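Local atomic coordinates of lipid binding protein (Grifola frondosa, PDB entry 5H0Q), a protein that binds lipid, probably membrane domains that hold sphingomyelin and cholesterol, for which it is used as a probe. Residues P72-I77 with R90-G95. Residues are numbered along the deposited sequence; the frame is centred on the assembly and turned at random.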
ATOM      1  N   PRO A  72       5.274  13.164  -0.224  1.00 19.63           N
ATOM      2  CA  PRO A  72       4.648  12.398   0.862  1.00 20.02           C
ATOM      3  C   PRO A  72       3.210  12.040   0.562  1.00 22.17           C
ATOM      4  O   PRO A  72       2.484  12.778  -0.119  1.00 21.58           O
ATOM      5  CB  PRO A  72       4.730  13.353   2.053  1.00 22.06           C
ATOM      6  CG  PRO A  72       4.712  14.719   1.427  1.00 27.62           C
ATOM      7  CD  PRO A  72       5.480  14.579   0.150  1.00 19.08           C
ATOM      8  N   ILE A  73       2.770  10.921   1.122  1.00 17.63           N
ATOM      9  CA  ILE A  73       1.367  10.531   1.040  1.00 16.80           C
ATOM     10  C   ILE A  73       0.825  10.439   2.456  1.00 21.21           C
ATOM     11  O   ILE A  73       1.574  10.160   3.395  1.00 21.67           O
ATOM     12  CB  ILE A  73       1.164   9.211   0.260  1.00 20.50           C
ATOM     13  CG1 ILE A  73       1.852   8.035   0.958  1.00 19.36           C
ATOM     14  CG2 ILE A  73       1.661   9.377  -1.180  1.00 21.35           C
ATOM     15  CD1 ILE A  73       1.749   6.708   0.222  1.00 24.45           C
ATOM     16  N   THR A  74      -0.468  10.724   2.610  1.00 18.89           N
ATOM     17  CA  THR A  74      -1.136  10.763   3.904  1.00 21.89           C
ATOM     18  C   THR A  74      -2.323   9.811   3.890  1.00 27.01           C
ATOM     19  O   THR A  74      -3.123   9.831   2.952  1.00 26.81           O
ATOM     20  CB  THR A  74      -1.586  12.191   4.226  1.00 33.73           C
ATOM     21  OG1 THR A  74      -0.426  13.026   4.308  1.00 37.87           O
ATOM     22  CG2 THR A  74      -2.343  12.255   5.547  1.00 35.29           C
ATOM     23  N   ALA A  75      -2.455   9.000   4.943  1.00 20.19           N
ATOM     24  CA  ALA A  75      -3.575   8.076   5.063  1.00 23.07           C
ATOM     25  C   ALA A  75      -4.859   8.883   5.255  1.00 28.06           C
ATOM     26  O   ALA A  75      -4.942   9.720   6.157  1.00 32.45           O
ATOM     27  CB  ALA A  75      -3.372   7.120   6.236  1.00 27.45           C
ATOM     28  N   LYS A  76      -5.840   8.670   4.390  1.00 24.84           N
ATOM     29  CA  LYS A  76      -7.097   9.413   4.473  1.00 25.94           C
ATOM     30  C   LYS A  76      -8.270   8.580   4.933  1.00 25.63           C
ATOM     31  O   LYS A  76      -9.181   9.112   5.589  1.00 27.21           O
ATOM     32  CB  LYS A  76      -7.451  10.011   3.109  1.00 28.99           C
ATOM     33  CG  LYS A  76      -6.427  11.002   2.603  1.00 34.90           C
ATOM     34  CD  LYS A  76      -6.894  11.654   1.333  1.00 62.40           C
ATOM     35  CE  LYS A  76      -8.008  12.674   1.574  1.00 67.30           C
ATOM     36  NZ  LYS A  76      -9.118  12.538   0.582  1.00 50.94           N
ATOM     37  N   ILE A  77      -8.309   7.315   4.527  1.00 23.31           N
ATOM     38  CA  ILE A  77      -9.376   6.387   4.872  1.00 21.13           C
ATOM     39  C   ILE A  77      -8.731   5.053   5.187  1.00 25.92           C
ATOM     40  O   ILE A  77      -7.801   4.628   4.491  1.00 27.00           O
ATOM     41  CB  ILE A  77     -10.381   6.201   3.721  1.00 31.43           C
ATOM     42  CG1 ILE A  77     -11.038   7.524   3.364  1.00 30.70           C
ATOM     43  CG2 ILE A  77     -11.433   5.190   4.093  1.00 37.38           C
ATOM     44  CD1 ILE A  77     -11.833   7.493   2.057  1.00 38.03           C
ATOM     45  N   ARG A  90      -1.800   2.627  12.506  1.00 83.64           N
ATOM     46  CA  ARG A  90      -1.190   2.811  11.200  1.00 70.59           C
ATOM     47  C   ARG A  90      -0.498   4.172  11.124  1.00 51.98           C
ATOM     48  O   ARG A  90      -0.839   5.118  11.840  1.00 44.10           O
ATOM     49  CB  ARG A  90      -2.240   2.695  10.087  1.00 68.72           C
ATOM     50  CG  ARG A  90      -2.704   1.260   9.746  1.00 53.94           C
ATOM     51  CD  ARG A  90      -4.042   0.893  10.399  1.00 33.50           C
ATOM     52  NE  ARG A  90      -3.872   0.193  11.656  1.00 53.22           N
ATOM     53  CZ  ARG A  90      -4.813   0.088  12.585  1.00 54.96           C
ATOM     54  NH1 ARG A  90      -5.999   0.653  12.399  1.00 46.79           N
ATOM     55  NH2 ARG A  90      -4.561  -0.574  13.702  1.00 92.25           N
ATOM     56  N   GLU A  91       0.496   4.262  10.245  1.00 38.58           N
ATOM     57  CA  GLU A  91       1.219   5.512  10.048  1.00 33.83           C
ATOM     58  C   GLU A  91       0.375   6.460   9.205  1.00 38.79           C
ATOM     59  O   GLU A  91      -0.203   6.059   8.190  1.00 41.07           O
ATOM     60  CB  GLU A  91       2.569   5.253   9.386  1.00 52.83           C
ATOM     61  CG  GLU A  91       3.580   4.603  10.311  1.00 81.27           C
ATOM     62  CD  GLU A  91       4.017   5.524  11.434  1.00 94.11           C
ATOM     63  OE1 GLU A  91       4.005   6.755  11.229  1.00 83.02           O
ATOM     64  OE2 GLU A  91       4.365   5.015  12.523  1.00111.30           O
ATOM     65  N   LYS A  92       0.301   7.720   9.630  1.00 35.95           N
ATOM     66  CA  LYS A  92      -0.532   8.686   8.924  1.00 36.84           C
ATOM     67  C   LYS A  92       0.181   9.298   7.724  1.00 36.44           C
ATOM     68  O   LYS A  92      -0.479   9.760   6.789  1.00 36.65           O
ATOM     69  CB  LYS A  92      -0.968   9.796   9.883  1.00 55.59           C
ATOM     70  CG  LYS A  92      -2.469   9.844  10.144  1.00 76.18           C
ATOM     71  CD  LYS A  92      -3.223  10.459   8.973  1.00 90.84           C
ATOM     72  CE  LYS A  92      -3.691  11.878   9.285  1.00 97.85           C
ATOM     73  NZ  LYS A  92      -2.570  12.789   9.653  1.00 98.05           N
ATOM     74  N   ARG A  93       1.509   9.341   7.740  1.00 26.35           N
ATOM     75  CA  ARG A  93       2.276  10.036   6.714  1.00 25.22           C
ATOM     76  C   ARG A  93       3.459   9.171   6.327  1.00 31.65           C
ATOM     77  O   ARG A  93       4.266   8.801   7.187  1.00 28.21           O
ATOM     78  CB  ARG A  93       2.775  11.393   7.217  1.00 22.49           C
ATOM     79  CG  ARG A  93       3.556  12.196   6.168  1.00 22.40           C
ATOM     80  CD  ARG A  93       4.313  13.334   6.801  1.00 27.12           C
ATOM     81  NE  ARG A  93       5.038  14.167   5.825  1.00 25.51           N
ATOM     82  CZ  ARG A  93       6.257  13.899   5.364  1.00 28.64           C
ATOM     83  NH1 ARG A  93       6.888  12.802   5.759  1.00 28.35           N
ATOM     84  NH2 ARG A  93       6.844  14.713   4.495  1.00 34.43           N
ATOM     85  N   ILE A  94       3.571   8.865   5.040  1.00 20.43           N
ATOM     86  CA  ILE A  94       4.663   8.066   4.507  1.00 18.69           C
ATOM     87  C   ILE A  94       5.455   8.943   3.541  1.00 19.53           C
ATOM     88  O   ILE A  94       4.915   9.387   2.517  1.00 21.11           O
ATOM     89  CB  ILE A  94       4.156   6.803   3.797  1.00 22.07           C
ATOM     90  CG1 ILE A  94       3.181   6.011   4.696  1.00 22.05           C
ATOM     91  CG2 ILE A  94       5.355   5.970   3.369  1.00 22.50           C
ATOM     92  CD1 ILE A  94       2.466   4.946   3.983  1.00 28.16           C
ATOM     93  N   GLY A  95       6.712   9.220   3.861  1.00 19.04           N
ATOM     94  CA  GLY A  95       7.520  10.010   2.955  1.00 21.10           C
ATOM     95  C   GLY A  95       7.886   9.247   1.700  1.00 23.04           C
ATOM     96  O   GLY A  95       7.847   8.011   1.641  1.00 21.81           O
TER
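Pro72 lies over one face of the Arg93 guanidinium, its CB 3.5 Å from NH2 and shifted off the middle of the group toward the rim. Arg93 gets there with CG anti to the backbone N (chi1 -178°) and a chain that runs extended as far as NE, which carries it forward along the edge strand, past Ile94, to the proline ring opposite Gly95. The charge itself is met elsewhere, by a salt bridge from NH2 to Glu6, so the proline supplies an apolar cover and Glu6 the counter-charge.

Between the strands, Ile73 and Ile94 form an antiparallel hydrogen-bonded pair: Ile73 N donates to Ile94 O at 3.0 Å, and Ile94 N returns the bond to Ile73 O at 2.9 Å. Their side chains leave on the buried face. Ile73 holds CG1 between its backbone N and carbonyl carbon (chi1 63°), and this swings the branch across the gap until CG1 sits 3.9 Å from Ile94 CB. Tyr120 of the neighbouring strand 114-121 touches both isoleucines.

Thr74 and Arg93, the non-hydrogen-bonded pair, point to the other face. Beyond them Ala75 N donates to Lys92 O at 2.8 Å; the same oxygen also receives a CA-H...O contact from Thr74 CA. The bent, poorly ordered Lys92 chain passes obliquely by Thr74, CD lying 4.0 Å from CG2.

Here the short strand 93-94 is added as the outermost member of a five-stranded antiparallel sheet. Two backbone bonds at Ile73 and Ile94 set its register, and a third from Ala75 to Lys92 continues the pairing just before it, while its two faces differ in chemistry: aliphatic and buried at Ile73 and Ile94, polar and more accessible at Thr74 and Arg93.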